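Local coordinates for SusD-like carbohydrate binding protein (Bacteroides vulgatus, PDB 3LEW) that probably binds carbohydrate at the outer membrane as a SusD-family protein, in keeping with a role in nutrient capture, at residues V288-R302 against I394-G406. Numbering follows the deposited sequence.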
loop_
_atom_site.group_PDB
_atom_site.type_symbol
_atom_site.label_atom_id
_atom_site.label_comp_id
_atom_site.label_asym_id
_atom_site.label_seq_id
_atom_site.Cartn_x
_atom_site.Cartn_y
_atom_site.Cartn_z
ATOM N N VAL A 288 -10.021 -5.506 -13.298
ATOM C CA VAL A 288 -9.611 -6.745 -12.649
ATOM C C VAL A 288 -9.124 -7.756 -13.701
ATOM O O VAL A 288 -9.735 -7.907 -14.750
ATOM C CB VAL A 288 -10.772 -7.329 -11.835
ATOM C CG1 VAL A 288 -10.327 -8.610 -11.103
ATOM C CG2 VAL A 288 -11.344 -6.297 -10.875
ATOM N N ASP A 289 -8.045 -8.472 -13.414
ATOM C CA ASP A 289 -7.742 -9.695 -14.212
ATOM C C ASP A 289 -8.930 -10.649 -14.095
ATOM O O ASP A 289 -9.258 -11.119 -13.001
ATOM C CB ASP A 289 -6.497 -10.377 -13.652
ATOM C CG ASP A 289 -6.083 -11.623 -14.423
ATOM O OD1 ASP A 289 -6.747 -11.988 -15.430
ATOM O OD2 ASP A 289 -5.079 -12.247 -13.996
ATOM N N PRO A 290 -9.544 -11.041 -15.243
ATOM C CA PRO A 290 -10.686 -11.911 -15.092
ATOM C C PRO A 290 -10.333 -13.207 -14.370
ATOM O O PRO A 290 -11.159 -13.765 -13.683
ATOM C CB PRO A 290 -11.105 -12.174 -16.524
ATOM C CG PRO A 290 -10.763 -10.860 -17.237
ATOM C CD PRO A 290 -9.457 -10.443 -16.589
ATOM N N TYR A 291 -9.106 -13.687 -14.537
ATOM C CA TYR A 291 -8.656 -14.882 -13.812
ATOM C C TYR A 291 -8.562 -14.720 -12.283
ATOM O O TYR A 291 -8.584 -15.726 -11.568
ATOM C CB TYR A 291 -7.310 -15.375 -14.345
ATOM C CG TYR A 291 -7.354 -15.864 -15.785
ATOM C CD1 TYR A 291 -8.177 -16.927 -16.162
ATOM C CD2 TYR A 291 -6.597 -15.224 -16.784
ATOM C CE1 TYR A 291 -8.200 -17.391 -17.502
ATOM C CE2 TYR A 291 -6.625 -15.681 -18.125
ATOM C CZ TYR A 291 -7.432 -16.736 -18.475
ATOM O OH TYR A 291 -7.463 -17.162 -19.802
ATOM N N PHE A 292 -8.463 -13.487 -11.787
ATOM C CA PHE A 292 -8.462 -13.234 -10.341
ATOM C C PHE A 292 -9.755 -13.699 -9.664
ATOM O O PHE A 292 -9.726 -14.158 -8.540
ATOM C CB PHE A 292 -8.224 -11.751 -10.109
ATOM C CG PHE A 292 -8.299 -11.312 -8.670
ATOM C CD1 PHE A 292 -7.277 -11.606 -7.805
ATOM C CD2 PHE A 292 -9.398 -10.600 -8.207
ATOM C CE1 PHE A 292 -7.292 -11.143 -6.514
ATOM C CE2 PHE A 292 -9.437 -10.153 -6.897
ATOM C CZ PHE A 292 -8.386 -10.458 -6.053
ATOM N N ARG A 293 -10.880 -13.640 -10.376
ATOM C CA ARG A 293 -12.165 -14.065 -9.829
ATOM C C ARG A 293 -12.156 -15.582 -9.551
ATOM O O ARG A 293 -12.788 -16.032 -8.607
ATOM C CB ARG A 293 -13.298 -13.696 -10.770
ATOM C CG ARG A 293 -14.712 -13.972 -10.228
ATOM C CD ARG A 293 -15.757 -13.388 -11.146
ATOM N NE ARG A 293 -17.103 -13.377 -10.568
ATOM C CZ ARG A 293 -17.896 -14.444 -10.469
ATOM N NH1 ARG A 293 -17.496 -15.643 -10.896
ATOM N NH2 ARG A 293 -19.110 -14.320 -9.925
ATOM N N ASP A 294 -11.420 -16.349 -10.356
ATOM C CA ASP A 294 -11.276 -17.781 -10.127
ATOM C C ASP A 294 -10.492 -18.188 -8.875
ATOM O O ASP A 294 -10.476 -19.383 -8.518
ATOM C CB ASP A 294 -10.614 -18.427 -11.357
ATOM C CG ASP A 294 -11.484 -18.354 -12.586
ATOM O OD1 ASP A 294 -12.733 -18.278 -12.417
ATOM O OD2 ASP A 294 -10.914 -18.403 -13.712
ATOM N N LEU A 295 -9.818 -17.248 -8.232
ATOM C CA LEU A 295 -9.160 -17.509 -6.966
ATOM C C LEU A 295 -10.126 -17.646 -5.798
ATOM O O LEU A 295 -9.691 -18.079 -4.722
ATOM C CB LEU A 295 -8.133 -16.419 -6.643
ATOM C CG LEU A 295 -7.009 -16.170 -7.658
ATOM C CD1 LEU A 295 -6.029 -15.073 -7.175
ATOM C CD2 LEU A 295 -6.271 -17.485 -7.953
ATOM N N PHE A 296 -11.407 -17.281 -5.997
ATOM C CA PHE A 296 -12.422 -17.287 -4.964
ATOM C C PHE A 296 -13.343 -18.475 -5.104
ATOM O O PHE A 296 -13.724 -18.850 -6.217
ATOM C CB PHE A 296 -13.268 -15.994 -5.002
ATOM C CG PHE A 296 -12.471 -14.736 -4.778
ATOM C CD1 PHE A 296 -11.762 -14.142 -5.809
ATOM C CD2 PHE A 296 -12.417 -14.154 -3.523
ATOM C CE1 PHE A 296 -10.977 -13.000 -5.578
ATOM C CE2 PHE A 296 -11.691 -13.023 -3.307
ATOM C CZ PHE A 296 -10.979 -12.430 -4.338
ATOM N N GLU A 297 -13.709 -19.076 -3.977
ATOM C CA GLU A 297 -14.740 -20.106 -3.962
ATOM C C GLU A 297 -16.152 -19.493 -3.985
ATOM O O GLU A 297 -16.421 -18.476 -3.369
ATOM C CB GLU A 297 -14.608 -21.007 -2.720
ATOM C CG GLU A 297 -13.339 -21.810 -2.616
ATOM C CD GLU A 297 -12.239 -21.090 -1.843
ATOM O OE1 GLU A 297 -12.567 -20.307 -0.943
ATOM O OE2 GLU A 297 -11.048 -21.291 -2.154
ATOM N N ASP A 298 -17.075 -20.146 -4.658
ATOM C CA ASP A 298 -18.474 -19.748 -4.590
ATOM C C ASP A 298 -18.921 -19.780 -3.127
ATOM O O ASP A 298 -18.582 -20.717 -2.385
ATOM C CB ASP A 298 -19.356 -20.725 -5.389
ATOM C CG ASP A 298 -19.195 -20.593 -6.897
ATOM O OD1 ASP A 298 -18.546 -19.633 -7.393
ATOM O OD2 ASP A 298 -19.782 -21.476 -7.577
ATOM N N GLY A 299 -19.659 -18.759 -2.707
ATOM C CA GLY A 299 -19.991 -18.571 -1.289
ATOM C C GLY A 299 -19.179 -17.462 -0.630
ATOM O O GLY A 299 -19.612 -16.882 0.364
ATOM N N ASP A 300 -18.006 -17.140 -1.183
ATOM C CA ASP A 300 -17.193 -16.036 -0.679
ATOM C C ASP A 300 -17.808 -14.779 -1.237
ATOM O O ASP A 300 -17.916 -14.648 -2.446
ATOM C CB ASP A 300 -15.777 -16.209 -1.211
ATOM C CG ASP A 300 -14.794 -15.176 -0.702
ATOM O OD1 ASP A 300 -15.121 -13.954 -0.511
ATOM O OD2 ASP A 300 -13.618 -15.588 -0.573
ATOM N N TYR A 301 -18.259 -13.878 -0.382
ATOM C CA TYR A 301 -18.981 -12.714 -0.874
ATOM C C TYR A 301 -18.123 -11.741 -1.659
ATOM O O TYR A 301 -18.666 -10.915 -2.385
ATOM C CB TYR A 301 -19.758 -12.008 0.231
ATOM C CG TYR A 301 -18.981 -11.434 1.407
ATOM C CD1 TYR A 301 -18.135 -10.337 1.282
ATOM C CD2 TYR A 301 -19.170 -11.954 2.693
ATOM C CE1 TYR A 301 -17.473 -9.804 2.415
ATOM C CE2 TYR A 301 -18.536 -11.413 3.807
ATOM C CZ TYR A 301 -17.670 -10.347 3.654
ATOM O OH TYR A 301 -17.089 -9.825 4.803
ATOM N N ARG A 302 -16.791 -11.846 -1.557
ATOM C CA ARG A 302 -15.922 -11.009 -2.360
ATOM C C ARG A 302 -16.028 -11.348 -3.863
ATOM O O ARG A 302 -15.809 -10.464 -4.725
ATOM C CB ARG A 302 -14.472 -11.076 -1.858
ATOM C CG ARG A 302 -14.323 -10.634 -0.387
ATOM C CD ARG A 302 -12.950 -10.943 0.184
ATOM N NE ARG A 302 -12.734 -12.403 0.239
ATOM C CZ ARG A 302 -11.588 -12.966 0.614
ATOM N NH1 ARG A 302 -10.582 -12.215 1.071
ATOM N NH2 ARG A 302 -11.459 -14.291 0.611
ATOM N N ILE A 394 -1.268 -18.282 2.134
ATOM C CA ILE A 394 -1.339 -16.975 2.806
ATOM C C ILE A 394 -1.131 -15.822 1.809
ATOM O O ILE A 394 -1.894 -14.859 1.779
ATOM C CB ILE A 394 -0.382 -16.901 4.015
ATOM C CG1 ILE A 394 -0.803 -17.922 5.052
ATOM C CG2 ILE A 394 -0.371 -15.443 4.611
ATOM C CD1 ILE A 394 0.170 -18.078 6.195
ATOM N N TRP A 395 -0.120 -15.938 0.971
ATOM C CA TRP A 395 0.145 -14.932 -0.068
ATOM C C TRP A 395 -1.058 -14.777 -1.027
ATOM O O TRP A 395 -1.349 -13.651 -1.482
ATOM C CB TRP A 395 1.396 -15.288 -0.847
ATOM C CG TRP A 395 2.668 -15.277 -0.013
ATOM C CD1 TRP A 395 2.893 -14.593 1.157
ATOM C CD2 TRP A 395 3.887 -15.929 -0.336
ATOM N NE1 TRP A 395 4.185 -14.815 1.582
ATOM C CE2 TRP A 395 4.802 -15.651 0.700
ATOM C CE3 TRP A 395 4.281 -16.784 -1.374
ATOM C CZ2 TRP A 395 6.118 -16.150 0.695
ATOM C CZ3 TRP A 395 5.586 -17.297 -1.361
ATOM C CH2 TRP A 395 6.481 -16.963 -0.340
ATOM N N LEU A 396 -1.725 -15.883 -1.361
ATOM C CA LEU A 396 -2.904 -15.823 -2.219
ATOM C C LEU A 396 -4.032 -15.095 -1.511
ATOM O O LEU A 396 -4.699 -14.248 -2.107
ATOM C CB LEU A 396 -3.373 -17.203 -2.681
ATOM C CG LEU A 396 -2.601 -17.741 -3.889
ATOM C CD1 LEU A 396 -2.732 -19.254 -3.963
ATOM C CD2 LEU A 396 -3.088 -17.085 -5.163
ATOM N N GLU A 397 -4.237 -15.409 -0.246
ATOM C CA GLU A 397 -5.292 -14.712 0.528
ATOM C C GLU A 397 -4.978 -13.211 0.684
ATOM O O GLU A 397 -5.899 -12.394 0.692
ATOM C CB GLU A 397 -5.551 -15.426 1.871
ATOM C CG GLU A 397 -6.852 -15.048 2.540
ATOM C CD GLU A 397 -8.086 -15.351 1.710
ATOM O OE1 GLU A 397 -8.208 -16.448 1.121
ATOM O OE2 GLU A 397 -8.908 -14.426 1.605
ATOM N N ARG A 398 -3.696 -12.818 0.803
ATOM C CA ARG A 398 -3.346 -11.393 0.732
ATOM C C ARG A 398 -3.820 -10.735 -0.582
ATOM O O ARG A 398 -4.356 -9.651 -0.547
ATOM C CB ARG A 398 -1.826 -11.169 0.863
ATOM C CG ARG A 398 -1.286 -11.485 2.233
ATOM C CD ARG A 398 0.259 -11.343 2.288
ATOM N NE ARG A 398 0.670 -9.992 2.002
ATOM C CZ ARG A 398 0.797 -8.996 2.883
ATOM N NH1 ARG A 398 0.598 -9.182 4.167
ATOM N NH2 ARG A 398 1.132 -7.780 2.452
ATOM N N ARG A 399 -3.572 -11.379 -1.731
ATOM C CA ARG A 399 -3.994 -10.843 -3.023
ATOM C C ARG A 399 -5.507 -10.720 -3.082
ATOM O O ARG A 399 -6.024 -9.748 -3.642
ATOM C CB ARG A 399 -3.488 -11.749 -4.157
ATOM C CG ARG A 399 -1.939 -11.631 -4.319
ATOM C CD ARG A 399 -1.421 -12.758 -5.167
ATOM N NE ARG A 399 -2.029 -12.771 -6.488
ATOM C CZ ARG A 399 -1.916 -13.795 -7.338
ATOM N NH1 ARG A 399 -1.225 -14.882 -7.003
ATOM N NH2 ARG A 399 -2.477 -13.754 -8.532
ATOM N N LYS A 400 -6.181 -11.689 -2.501
ATOM C CA LYS A 400 -7.651 -11.746 -2.546
ATOM C C LYS A 400 -8.263 -10.680 -1.634
ATOM O O LYS A 400 -9.159 -9.964 -2.046
ATOM C CB LYS A 400 -8.140 -13.124 -2.147
ATOM C CG LYS A 400 -7.832 -14.216 -3.156
ATOM C CD LYS A 400 -8.017 -15.594 -2.528
ATOM C CE LYS A 400 -9.508 -15.880 -2.157
ATOM N NZ LYS A 400 -9.636 -17.120 -1.309
ATOM N N GLU A 401 -7.767 -10.587 -0.422
ATOM C CA GLU A 401 -8.346 -9.685 0.600
ATOM C C GLU A 401 -7.914 -8.240 0.429
ATOM O O GLU A 401 -8.681 -7.332 0.767
ATOM C CB GLU A 401 -7.979 -10.193 2.003
ATOM C CG GLU A 401 -8.399 -9.289 3.206
ATOM C CD GLU A 401 -9.897 -9.122 3.392
ATOM O OE1 GLU A 401 -10.683 -9.885 2.790
ATOM O OE2 GLU A 401 -10.299 -8.222 4.171
ATOM N N LEU A 402 -6.663 -8.029 -0.010
ATOM C CA LEU A 402 -6.047 -6.694 -0.079
ATOM C C LEU A 402 -5.985 -6.093 -1.500
ATOM O O LEU A 402 -5.276 -5.109 -1.731
ATOM C CB LEU A 402 -4.636 -6.707 0.540
ATOM C CG LEU A 402 -4.606 -7.211 1.986
ATOM C CD1 LEU A 402 -3.132 -7.393 2.465
ATOM C CD2 LEU A 402 -5.384 -6.301 2.953
ATOM N N TRP A 403 -6.723 -6.678 -2.421
ATOM C CA TRP A 403 -6.750 -6.231 -3.820
ATOM C C TRP A 403 -6.986 -4.736 -3.886
ATOM O O TRP A 403 -7.925 -4.208 -3.280
ATOM C CB TRP A 403 -7.861 -6.958 -4.609
ATOM C CG TRP A 403 -7.857 -6.624 -6.083
ATOM C CD1 TRP A 403 -7.260 -7.347 -7.088
ATOM C CD2 TRP A 403 -8.433 -5.447 -6.727
ATOM N NE1 TRP A 403 -7.469 -6.722 -8.310
ATOM C CE2 TRP A 403 -8.176 -5.554 -8.099
ATOM C CE3 TRP A 403 -9.150 -4.337 -6.265
ATOM C CZ2 TRP A 403 -8.567 -4.570 -9.004
ATOM C CZ3 TRP A 403 -9.538 -3.368 -7.185
ATOM C CH2 TRP A 403 -9.258 -3.515 -8.532
ATOM N N GLY A 404 -6.141 -4.032 -4.618
ATOM C CA GLY A 404 -6.353 -2.610 -4.784
ATOM C C GLY A 404 -5.909 -1.686 -3.647
ATOM O O GLY A 404 -5.980 -0.471 -3.801
ATOM N N GLU A 405 -5.438 -2.257 -2.544
ATOM C CA GLU A 405 -5.043 -1.466 -1.372
ATOM C C GLU A 405 -3.554 -1.145 -1.272
ATOM O O GLU A 405 -3.141 -0.495 -0.320
ATOM C CB GLU A 405 -5.509 -2.178 -0.101
ATOM C CG GLU A 405 -7.046 -2.206 0.002
ATOM C CD GLU A 405 -7.524 -2.964 1.214
ATOM O OE1 GLU A 405 -7.410 -2.442 2.372
ATOM O OE2 GLU A 405 -8.038 -4.074 0.975
ATOM N N GLY A 406 -2.772 -1.550 -2.262
ATOM C CA GLY A 406 -1.394 -1.097 -2.395
ATOM C C GLY A 406 -0.261 -2.063 -2.084
ATOM O O GLY A 406 0.861 -1.618 -1.867
HETATM O O HOH W 1 -8.863 -19.537 -2.349
HETATM O O HOH W 2 -12.390 -17.708 -1.585
#
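A bend at chi3 of Arg302 (-65°) and another at chi2 of Glu397 (60°) bring guanidinium and carboxylate together nearly coplanar, 20° apart, a worked example of how one arginine can tie a loop to a helix. Arg302 NH1 and NH2 meet Glu397 end-on, both donating to OE2, at 2.8 Å and 2.7 Å. NH1 also reaches the anti lone pair of Glu401 OE1, tilted from the guanidinium plane, while NE and NH2 take both oxygens of Asp300 side-on through their syn lone pairs, which fixes the group's rotation. Were Arg302 an alanine, Glu397 OE2 and Glu401 OE1 would probably lose the cation that ties them to the loop. Lys400 passes over one face of Phe296, its CE 4.0 Å from the ring centroid in a CH-pi contact; its NZ bonds Glu397 OE1, also paired with Lys373, at 2.9 Å, and two waters leading to Leu295 O and Asp300. Phe292 lies between Phe296 and Trp403, whose CD1 comes 3.5 Å from Phe292 CZ. The contact thus fastens the loop between strands 286-288 and 306-309, whose Leu306 touches Phe292 and Phe296, to the C-terminal end of helix 387-401, where Arg345 and Arg376 hold Glu401 OE2 and Ala347 of helix 346-359 meets Glu401.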